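PDB 1DYS: endoglucanase, which hydrolyses internal beta-1,4-glucosidic linkages of cellulose as a family 6 glycoside hydrolase from Humicola insolens, acting in the breakdown of plant biomass. Local coordinates for residues Gln26-Leu29 against Ser30-Asp33; Asn118-Ala121 against Gln122-Ala126; Thr148-Phe151 against Cys152-Ala155. One frame throughout, in Å; residues are numbered along the deposited sequence. Where two conformers were deposited one is given.

Contact 1: Gln26-Leu29 against Ser30-Asp33; sequences QAFL and SRGD
A Schellman motif closes helix 15-29 here: Asp33 N reaches back to Phe28 O (3.1 Å) and, nested inside that bond, Gly32 N binds Leu29 O at 2.8 Å. Gly32 is the C-prime residue; its positive phi (73°) reverses the chain at the end of a type I turn that runs from Leu29 to Gly32. Phe28 O is gripped twice, since Arg31 N also donates to it, and the two donors stand on opposite faces of the carbonyl plane. Two residues earlier, Gln26 O accepts from Ser30 N at 3.0 Å. In one of two conformers of Ser30, OG stands beside its own backbone N (chi1 -61°), and this rotation lets the hydroxyl join the amide at that carbonyl, from the opposite face; the second bond is therefore less certain than the first.

The Phe28 ring is flanked near CD1 by two polar groups. Arg31 NH2 and Asp33 OD2 each come within 3.4 Å of Phe28 CD1, and both planes are steeply turned from the ring, the guanidinium by 75°. Ala27 O lies over one guanidinium face. Outside partners fix both charged ends: Arg31 NH1 bonds Gln336 OE1 of helix 332-340, and Asp33 OD2 bonds Asn36 ND2. Asp33 is also the N-cap of helix 34-46, making this a tight link between two helices in which a Schellman C-cap leads straight into the next N-cap.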
ATOM      1  N   GLN A  26      21.727 -13.733   6.729  1.00 18.69           N
ATOM      2  CA  GLN A  26      22.113 -13.614   8.145  1.00 22.07           C
ATOM      3  C   GLN A  26      21.361 -14.568   9.059  1.00 26.43           C
ATOM      4  O   GLN A  26      21.957 -15.166   9.977  1.00 24.10           O
ATOM      5  CB  GLN A  26      21.825 -12.167   8.602  1.00 22.74           C
ATOM      6  CG  GLN A  26      22.774 -11.161   7.935  1.00 21.81           C
ATOM      7  CD  GLN A  26      22.295  -9.736   8.094  1.00 26.15           C
ATOM      8  OE1 GLN A  26      22.699  -8.794   7.409  1.00 29.54           O
ATOM      9  NE2 GLN A  26      21.371  -9.477   9.013  1.00 28.77           N
ATOM     10  N   ALA A  27      20.054 -14.776   8.893  1.00 22.76           N
ATOM     11  CA  ALA A  27      19.264 -15.660   9.745  1.00 22.86           C
ATOM     12  C   ALA A  27      19.760 -17.092   9.697  1.00 26.56           C
ATOM     13  O   ALA A  27      19.974 -17.750  10.730  1.00 29.72           O
ATOM     14  CB  ALA A  27      17.778 -15.585   9.392  1.00 21.10           C
ATOM     15  N   PHE A  28      20.033 -17.616   8.505  1.00 24.85           N
ATOM     16  CA  PHE A  28      20.555 -18.965   8.358  1.00 23.17           C
ATOM     17  C   PHE A  28      21.936 -19.050   9.013  1.00 24.62           C
ATOM     18  O   PHE A  28      22.149 -19.956   9.817  1.00 31.47           O
ATOM     19  CB  PHE A  28      20.662 -19.368   6.888  1.00 17.75           C
ATOM     20  CG  PHE A  28      19.366 -19.858   6.306  1.00 20.87           C
ATOM     21  CD1 PHE A  28      18.618 -20.864   6.895  1.00 18.88           C
ATOM     22  CD2 PHE A  28      18.888 -19.224   5.160  1.00 17.62           C
ATOM     23  CE1 PHE A  28      17.417 -21.276   6.334  1.00 23.06           C
ATOM     24  CE2 PHE A  28      17.689 -19.656   4.593  1.00 17.25           C
ATOM     25  CZ  PHE A  28      16.969 -20.661   5.158  1.00 19.95           C
ATOM     26  N   LEU A  29      22.817 -18.087   8.741  1.00 23.80           N
ATOM     27  CA  LEU A  29      24.140 -18.115   9.366  1.00 32.14           C
ATOM     28  C   LEU A  29      24.036 -18.209  10.890  1.00 35.33           C
ATOM     29  O   LEU A  29      24.698 -19.051  11.520  1.00 35.15           O
ATOM     30  CB  LEU A  29      24.933 -16.879   9.011  1.00 29.77           C
ATOM     31  CG  LEU A  29      25.911 -16.815   7.874  1.00 35.01           C
ATOM     32  CD1 LEU A  29      26.736 -15.551   7.968  1.00 34.32           C
ATOM     33  CD2 LEU A  29      26.753 -18.057   7.748  1.00 39.08           C
ATOM     34  N   SER A  30      23.161 -17.429  11.502  1.00 34.71           N
ATOM     35  CA  SER A  30      22.946 -17.381  12.937  1.00 37.80           C
ATOM     36  C   SER A  30      22.454 -18.637  13.621  1.00 38.86           C
ATOM     37  O   SER A  30      22.342 -18.732  14.854  1.00 38.27           O
ATOM     38  CB  SER A  30      21.977 -16.215  13.204  1.00 38.75           C
ATOM     39  OG  SER A  30      22.604 -15.012  12.755  0.50 38.25           O
ATOM     40  N   ARG A  31      22.100 -19.666  12.877  1.00 35.46           N
ATOM     41  CA  ARG A  31      21.701 -20.967  13.370  1.00 32.92           C
ATOM     42  C   ARG A  31      22.734 -21.999  12.917  1.00 34.41           C
ATOM     43  O   ARG A  31      22.480 -23.199  12.973  1.00 36.73           O
ATOM     44  CB  ARG A  31      20.299 -21.348  12.923  1.00 37.41           C
ATOM     45  CG  ARG A  31      19.286 -20.287  13.356  1.00 30.23           C
ATOM     46  CD  ARG A  31      17.886 -20.787  13.117  1.00 38.62           C
ATOM     47  NE  ARG A  31      17.671 -21.284  11.750  1.00 36.87           N
ATOM     48  CZ  ARG A  31      16.918 -20.577  10.897  1.00 38.36           C
ATOM     49  NH1 ARG A  31      16.398 -19.414  11.289  1.00 24.37           N
ATOM     50  NH2 ARG A  31      16.721 -21.049   9.679  1.00 39.97           N
ATOM     51  N   GLY A  32      23.857 -21.521  12.395  1.00 30.79           N
ATOM     52  CA  GLY A  32      24.931 -22.381  11.915  1.00 32.88           C
ATOM     53  C   GLY A  32      24.631 -23.094  10.602  1.00 34.01           C
ATOM     54  O   GLY A  32      25.377 -23.973  10.158  1.00 29.91           O
ATOM     55  N   ASP A  33      23.557 -22.667   9.937  1.00 28.54           N
ATOM     56  CA  ASP A  33      23.162 -23.284   8.679  1.00 21.21           C
ATOM     57  C   ASP A  33      23.854 -22.613   7.497  1.00 28.79           C
ATOM     58  O   ASP A  33      23.350 -21.687   6.852  1.00 27.97           O
ATOM     59  CB  ASP A  33      21.649 -23.279   8.567  1.00 21.50           C
ATOM     60  CG  ASP A  33      21.110 -23.993   7.360  1.00 20.79           C
ATOM     61  OD1 ASP A  33      21.900 -24.510   6.533  1.00 23.24           O
ATOM     62  OD2 ASP A  33      19.862 -24.063   7.236  1.00 23.15           O
TER

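Contact 2: Asn118-Ala121 against Gln122-Ala126; sequences NPFA and QKLKA
Phe120 and Leu124, one helical turn apart, put their side chains together on the buried face of helix 108-126, an i to i+4 pair on an alpha helix packed against the parallel beta sheet of the fold. The phenyl ring and the leucine branch slant across each other, and both leucine methyls take part: Leu124 CD1 is 3.8 Å from Phe120 CD1, while Leu124 CD2 lies in the ring plane at its edge, 3.8 Å from Phe120 CE1. With CG anti to the backbone N (chi1 -159°), the ring carbons CD1 and CE1 come alongside the leucine although the Phe120 CB points away from 122-126. Leu83 of strand 79-85 and Ile62 of helix 60-74 touch both side chains, so the pair lies where helix 108-126 meets that strand and that helix.

The two lysines leave the helix differently. Lys123 lays its CG 3.4 Å from Pro119 O, then bends at its last torsion (chi4 -64°), and its NZ makes a salt bridge with Asp63 OD2. Lys125 passes its CB and CG close to Ala121 O and stays extended, so that NZ meets Gln169 O of helix 150-169.

Pro119 has no N-H for the preceding turn, and the helix is kinked there, yet its carbonyl still accepts from Lys123 N. The backbone ladder is regular beyond it: Leu124 N bonds Phe120 O in the carbonyl plane, and Lys125 N donates to Ala121 O over 2.8 Å with an N-H...O angle of 162°.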
ATOM      1  N   ASN A 118       4.176   7.748 -19.893  1.00 18.31           N
ATOM      2  CA  ASN A 118       5.157   8.583 -20.613  1.00 14.39           C
ATOM      3  C   ASN A 118       6.534   8.562 -20.030  1.00 13.82           C
ATOM      4  O   ASN A 118       7.517   8.288 -20.754  1.00 18.34           O
ATOM      5  CB  ASN A 118       4.597   9.987 -20.822  1.00 14.65           C
ATOM      6  CG  ASN A 118       3.439   9.937 -21.795  1.00 15.75           C
ATOM      7  OD1 ASN A 118       3.044   8.986 -22.461  1.00 19.36           O
ATOM      8  ND2 ASN A 118       2.788  11.117 -21.894  1.00 17.69           N
ATOM      9  N   PRO A 119       6.700   8.780 -18.756  1.00 13.44           N
ATOM     10  CA  PRO A 119       7.987   8.797 -18.086  1.00 12.82           C
ATOM     11  C   PRO A 119       8.648   7.428 -18.180  1.00 19.27           C
ATOM     12  O   PRO A 119       9.875   7.350 -18.331  1.00 15.57           O
ATOM     13  CB  PRO A 119       7.850   9.332 -16.665  1.00 19.42           C
ATOM     14  CG  PRO A 119       6.384   9.610 -16.577  1.00 25.27           C
ATOM     15  CD  PRO A 119       5.649   9.266 -17.847  1.00 18.21           C
ATOM     16  N   PHE A 120       7.852   6.371 -18.095  1.00 16.00           N
ATOM     17  CA  PHE A 120       8.371   5.021 -18.243  1.00 17.20           C
ATOM     18  C   PHE A 120       9.017   4.877 -19.628  1.00 15.58           C
ATOM     19  O   PHE A 120      10.186   4.473 -19.719  1.00 16.71           O
ATOM     20  CB  PHE A 120       7.240   4.004 -18.088  1.00 14.76           C
ATOM     21  CG  PHE A 120       7.619   2.595 -17.725  1.00 14.80           C
ATOM     22  CD1 PHE A 120       8.422   1.802 -18.537  1.00 13.11           C
ATOM     23  CD2 PHE A 120       7.077   2.094 -16.544  1.00 16.69           C
ATOM     24  CE1 PHE A 120       8.661   0.500 -18.148  1.00 15.61           C
ATOM     25  CE2 PHE A 120       7.305   0.788 -16.148  1.00 14.01           C
ATOM     26  CZ  PHE A 120       8.125   0.016 -16.963  1.00 15.53           C
ATOM     27  N   ALA A 121       8.264   5.316 -20.635  1.00 14.93           N
ATOM     28  CA  ALA A 121       8.774   5.180 -22.009  1.00 15.88           C
ATOM     29  C   ALA A 121       9.995   6.044 -22.257  1.00 17.20           C
ATOM     30  O   ALA A 121      10.896   5.594 -22.977  1.00 18.44           O
ATOM     31  CB  ALA A 121       7.668   5.485 -22.986  1.00 16.02           C
ATOM     32  N   GLN A 122      10.017   7.233 -21.684  1.00 19.30           N
ATOM     33  CA  GLN A 122      11.151   8.142 -21.870  1.00 15.89           C
ATOM     34  C   GLN A 122      12.430   7.488 -21.375  1.00 19.44           C
ATOM     35  O   GLN A 122      13.466   7.522 -22.056  1.00 17.37           O
ATOM     36  CB  GLN A 122      10.908   9.448 -21.093  1.00 17.87           C
ATOM     37  CG  GLN A 122      12.088  10.424 -21.128  1.00 28.60           C
ATOM     38  CD  GLN A 122      11.800  11.639 -20.260  1.00 38.44           C
ATOM     39  OE1 GLN A 122      10.695  11.860 -19.754  1.00 38.79           O
ATOM     40  NE2 GLN A 122      12.811  12.481 -20.065  1.00 33.90           N
ATOM     41  N   LYS A 123      12.370   6.918 -20.158  1.00 17.09           N
ATOM     42  CA  LYS A 123      13.554   6.290 -19.586  1.00 16.59           C
ATOM     43  C   LYS A 123      14.039   5.090 -20.382  1.00 14.92           C
ATOM     44  O   LYS A 123      15.240   4.931 -20.607  1.00 16.41           O
ATOM     45  CB  LYS A 123      13.145   5.764 -18.180  1.00 16.25           C
ATOM     46  CG  LYS A 123      13.090   6.945 -17.199  1.00 17.30           C
ATOM     47  CD  LYS A 123      12.686   6.355 -15.836  1.00 20.49           C
ATOM     48  CE  LYS A 123      12.302   7.478 -14.862  1.00 18.08           C
ATOM     49  NZ  LYS A 123      13.443   8.363 -14.558  1.00 22.16           N
ATOM     50  N   LEU A 124      13.117   4.266 -20.895  1.00 15.41           N
ATOM     51  CA  LEU A 124      13.577   3.108 -21.676  1.00 13.86           C
ATOM     52  C   LEU A 124      14.065   3.524 -23.063  1.00 17.17           C
ATOM     53  O   LEU A 124      15.056   2.941 -23.509  1.00 19.88           O
ATOM     54  CB  LEU A 124      12.467   2.060 -21.795  1.00 15.51           C
ATOM     55  CG  LEU A 124      12.405   1.015 -20.673  1.00 15.13           C
ATOM     56  CD1 LEU A 124      12.168   1.661 -19.312  1.00 17.75           C
ATOM     57  CD2 LEU A 124      11.229   0.091 -20.960  1.00 15.78           C
ATOM     58  N   LYS A 125      13.408   4.481 -23.713  1.00 15.59           N
ATOM     59  CA  LYS A 125      13.858   4.868 -25.068  1.00 16.00           C
ATOM     60  C   LYS A 125      15.183   5.596 -24.972  1.00 21.55           C
ATOM     61  O   LYS A 125      15.979   5.511 -25.920  1.00 21.82           O
ATOM     62  CB  LYS A 125      12.785   5.707 -25.778  1.00 18.83           C
ATOM     63  CG  LYS A 125      11.585   4.871 -26.220  1.00 20.04           C
ATOM     64  CD  LYS A 125      10.490   5.718 -26.876  1.00 18.92           C
ATOM     65  CE  LYS A 125       9.405   4.779 -27.385  1.00 21.03           C
ATOM     66  NZ  LYS A 125       8.242   5.489 -27.939  1.00 22.21           N
ATOM     67  N   ALA A 126      15.483   6.265 -23.862  1.00 17.28           N
ATOM     68  CA  ALA A 126      16.803   6.922 -23.728  1.00 13.39           C
ATOM     69  C   ALA A 126      17.888   5.882 -23.559  1.00 19.73           C
ATOM     70  O   ALA A 126      19.013   6.045 -24.053  1.00 22.21           O
ATOM     71  CB  ALA A 126      16.777   7.890 -22.555  1.00 21.36           C
TER

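Contact 3: Thr148-Phe151 against Cys152-Ala155; sequences TSAF and CRNA
Ser149 caps the start of helix 150-169 by accepting from Cys152 N, an N-cap bond in which Ser149 OG lies 3.2 Å from Cys152 N and the N-H...O angle is 171°, almost straight. The hydroxyl sits between its own backbone N and carbonyl carbon (chi1 73°), a rotation that turns it back over the first helical turn. An alanine at this position is likely to leave Cys152 N without its capping acceptor and so fray the first turn.

Among the backbone bonds, Arg153 N to Ser149 O (3.0 Å) and Asn154 N to Ala150 O (3.0 Å) open the regular i to i+4 ladder. Asn154 ND2 adds a weak second donor to Ala150 O.

A charged side chain serves the residue just ahead of the cap. Arg153 folds back with a bend at chi3 and donates from NE to Thr148 O at 2.9 Å. That oxygen lies in the guanidinium plane, while the nitrogen stands 49° above the carbonyl plane. Water 1 closes a second route, donating to Thr148 O and accepting from Arg153 NH2. Ala150 CA lies over one face of the guanidinium, 3.9 Å from Arg153 NH2.

A covalent bond and side-chain packing join the turn to the loop at 90-93. Cys152 SG, 3.8 Å from Ser149 OG, forms the disulfide with Cys93, and Phe151 packs on Cys93 and Asp90. The arrangement is a serine N-cap whose first helical turn is disulfide-linked to the residue following Asp92, an assigned proton donor.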
ATOM      1  N   THR A 148     -17.049  -9.845 -13.906  1.00 22.71           N
ATOM      2  CA  THR A 148     -18.424  -9.425 -14.219  1.00 22.82           C
ATOM      3  C   THR A 148     -19.086  -8.497 -13.215  1.00 27.70           C
ATOM      4  O   THR A 148     -20.266  -8.150 -13.387  1.00 24.98           O
ATOM      5  CB  THR A 148     -19.338 -10.666 -14.322  1.00 26.91           C
ATOM      6  OG1 THR A 148     -19.260 -11.360 -13.077  1.00 32.28           O
ATOM      7  CG2 THR A 148     -18.906 -11.568 -15.471  1.00 25.46           C
ATOM      8  N   SER A 149     -18.361  -8.106 -12.174  1.00 24.08           N
ATOM      9  CA  SER A 149     -18.916  -7.178 -11.189  1.00 21.87           C
ATOM     10  C   SER A 149     -19.124  -5.835 -11.862  1.00 21.61           C
ATOM     11  O   SER A 149     -18.523  -5.489 -12.895  1.00 22.03           O
ATOM     12  CB  SER A 149     -17.916  -7.050 -10.018  1.00 20.36           C
ATOM     13  OG  SER A 149     -16.815  -6.262 -10.532  1.00 23.85           O
ATOM     14  N   ALA A 150     -20.017  -5.024 -11.307  1.00 22.79           N
ATOM     15  CA  ALA A 150     -20.285  -3.692 -11.813  1.00 23.93           C
ATOM     16  C   ALA A 150     -19.023  -2.853 -11.900  1.00 22.88           C
ATOM     17  O   ALA A 150     -18.749  -2.217 -12.902  1.00 21.44           O
ATOM     18  CB  ALA A 150     -21.307  -3.024 -10.891  1.00 27.97           C
ATOM     19  N   PHE A 151     -18.202  -2.916 -10.846  1.00 23.42           N
ATOM     20  CA  PHE A 151     -16.959  -2.164 -10.843  1.00 16.87           C
ATOM     21  C   PHE A 151     -16.027  -2.524 -11.989  1.00 10.90           C
ATOM     22  O   PHE A 151     -15.479  -1.630 -12.638  1.00 20.09           O
ATOM     23  CB  PHE A 151     -16.302  -2.343  -9.472  1.00 18.22           C
ATOM     24  CG  PHE A 151     -15.080  -1.440  -9.349  1.00 18.83           C
ATOM     25  CD1 PHE A 151     -15.202  -0.087  -9.177  1.00 18.91           C
ATOM     26  CD2 PHE A 151     -13.815  -1.999  -9.421  1.00 21.05           C
ATOM     27  CE1 PHE A 151     -14.106   0.727  -9.056  1.00 19.18           C
ATOM     28  CE2 PHE A 151     -12.694  -1.204  -9.283  1.00 20.98           C
ATOM     29  CZ  PHE A 151     -12.833   0.165  -9.126  1.00 18.15           C
ATOM     30  N   CYS A 152     -15.758  -3.795 -12.238  1.00 16.28           N
ATOM     31  CA  CYS A 152     -14.906  -4.183 -13.367  1.00 15.15           C
ATOM     32  C   CYS A 152     -15.485  -3.839 -14.740  1.00 18.37           C
ATOM     33  O   CYS A 152     -14.774  -3.405 -15.666  1.00 20.83           O
ATOM     34  CB  CYS A 152     -14.690  -5.705 -13.427  1.00 21.04           C
ATOM     35  SG  CYS A 152     -13.433  -6.260 -12.245  1.00 18.91           S
ATOM     36  N   ARG A 153     -16.793  -4.058 -14.844  1.00 22.50           N
ATOM     37  CA  ARG A 153     -17.472  -3.793 -16.123  1.00 18.82           C
ATOM     38  C   ARG A 153     -17.399  -2.325 -16.482  1.00 19.45           C
ATOM     39  O   ARG A 153     -17.226  -1.918 -17.642  1.00 22.29           O
ATOM     40  CB  ARG A 153     -18.928  -4.298 -16.025  1.00 22.11           C
ATOM     41  CG  ARG A 153     -19.037  -5.815 -16.047  1.00 23.68           C
ATOM     42  CD  ARG A 153     -20.467  -6.298 -16.309  1.00 24.90           C
ATOM     43  NE  ARG A 153     -21.359  -6.137 -15.161  1.00 22.17           N
ATOM     44  CZ  ARG A 153     -22.354  -5.237 -15.156  1.00 19.83           C
ATOM     45  NH1 ARG A 153     -22.580  -4.466 -16.208  1.00 20.95           N
ATOM     46  NH2 ARG A 153     -23.075  -5.175 -14.055  1.00 23.59           N
ATOM     47  N   ASN A 154     -17.452  -1.466 -15.465  1.00 17.62           N
ATOM     48  CA  ASN A 154     -17.305  -0.043 -15.604  1.00 22.93           C
ATOM     49  C   ASN A 154     -15.893   0.389 -15.983  1.00 23.27           C
ATOM     50  O   ASN A 154     -15.731   1.516 -16.430  1.00 27.40           O
ATOM     51  CB  ASN A 154     -17.624   0.665 -14.272  1.00 31.91           C
ATOM     52  CG  ASN A 154     -18.957   1.372 -14.387  1.00 40.14           C
ATOM     53  OD1 ASN A 154     -19.046   2.382 -15.088  1.00 39.02           O
ATOM     54  ND2 ASN A 154     -19.955   0.832 -13.706  1.00 45.43           N
ATOM     55  N   ALA A 155     -14.900  -0.414 -15.665  1.00 18.21           N
ATOM     56  CA  ALA A 155     -13.501  -0.113 -15.910  1.00 20.94           C
ATOM     57  C   ALA A 155     -12.937  -0.691 -17.203  1.00 21.85           C
ATOM     58  O   ALA A 155     -11.886  -0.301 -17.703  1.00 17.04           O
ATOM     59  CB  ALA A 155     -12.713  -0.748 -14.743  1.00 24.09           C
TER
HETATM   60  O   HOH W   1     -22.923  -7.466 -12.064  1.00 32.90           O

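In the fold
The three contacts come in series along the chain: contact 1 ends one helix and starts another, contact 2 lies in the last turns of helix 108-126, and contact 3 begins helix 150-169. None touches another. Contacts 1 and 3 are on opposite sides of the chain's centre, with centres 49 Å apart; contacts 2 and 3 have centres 31 Å apart, yet the far end of helix 150-169 reaches contact 2 through Gln169. Contact 1 lies away from the catalytic and substrate-binding residues. The Phe120 side chain is about 9 Å from those of Trp52 and Ser54, assigned to substrate binding, and the Phe151 side chain is about 8 Å from that of Asp92, a probable proton donor.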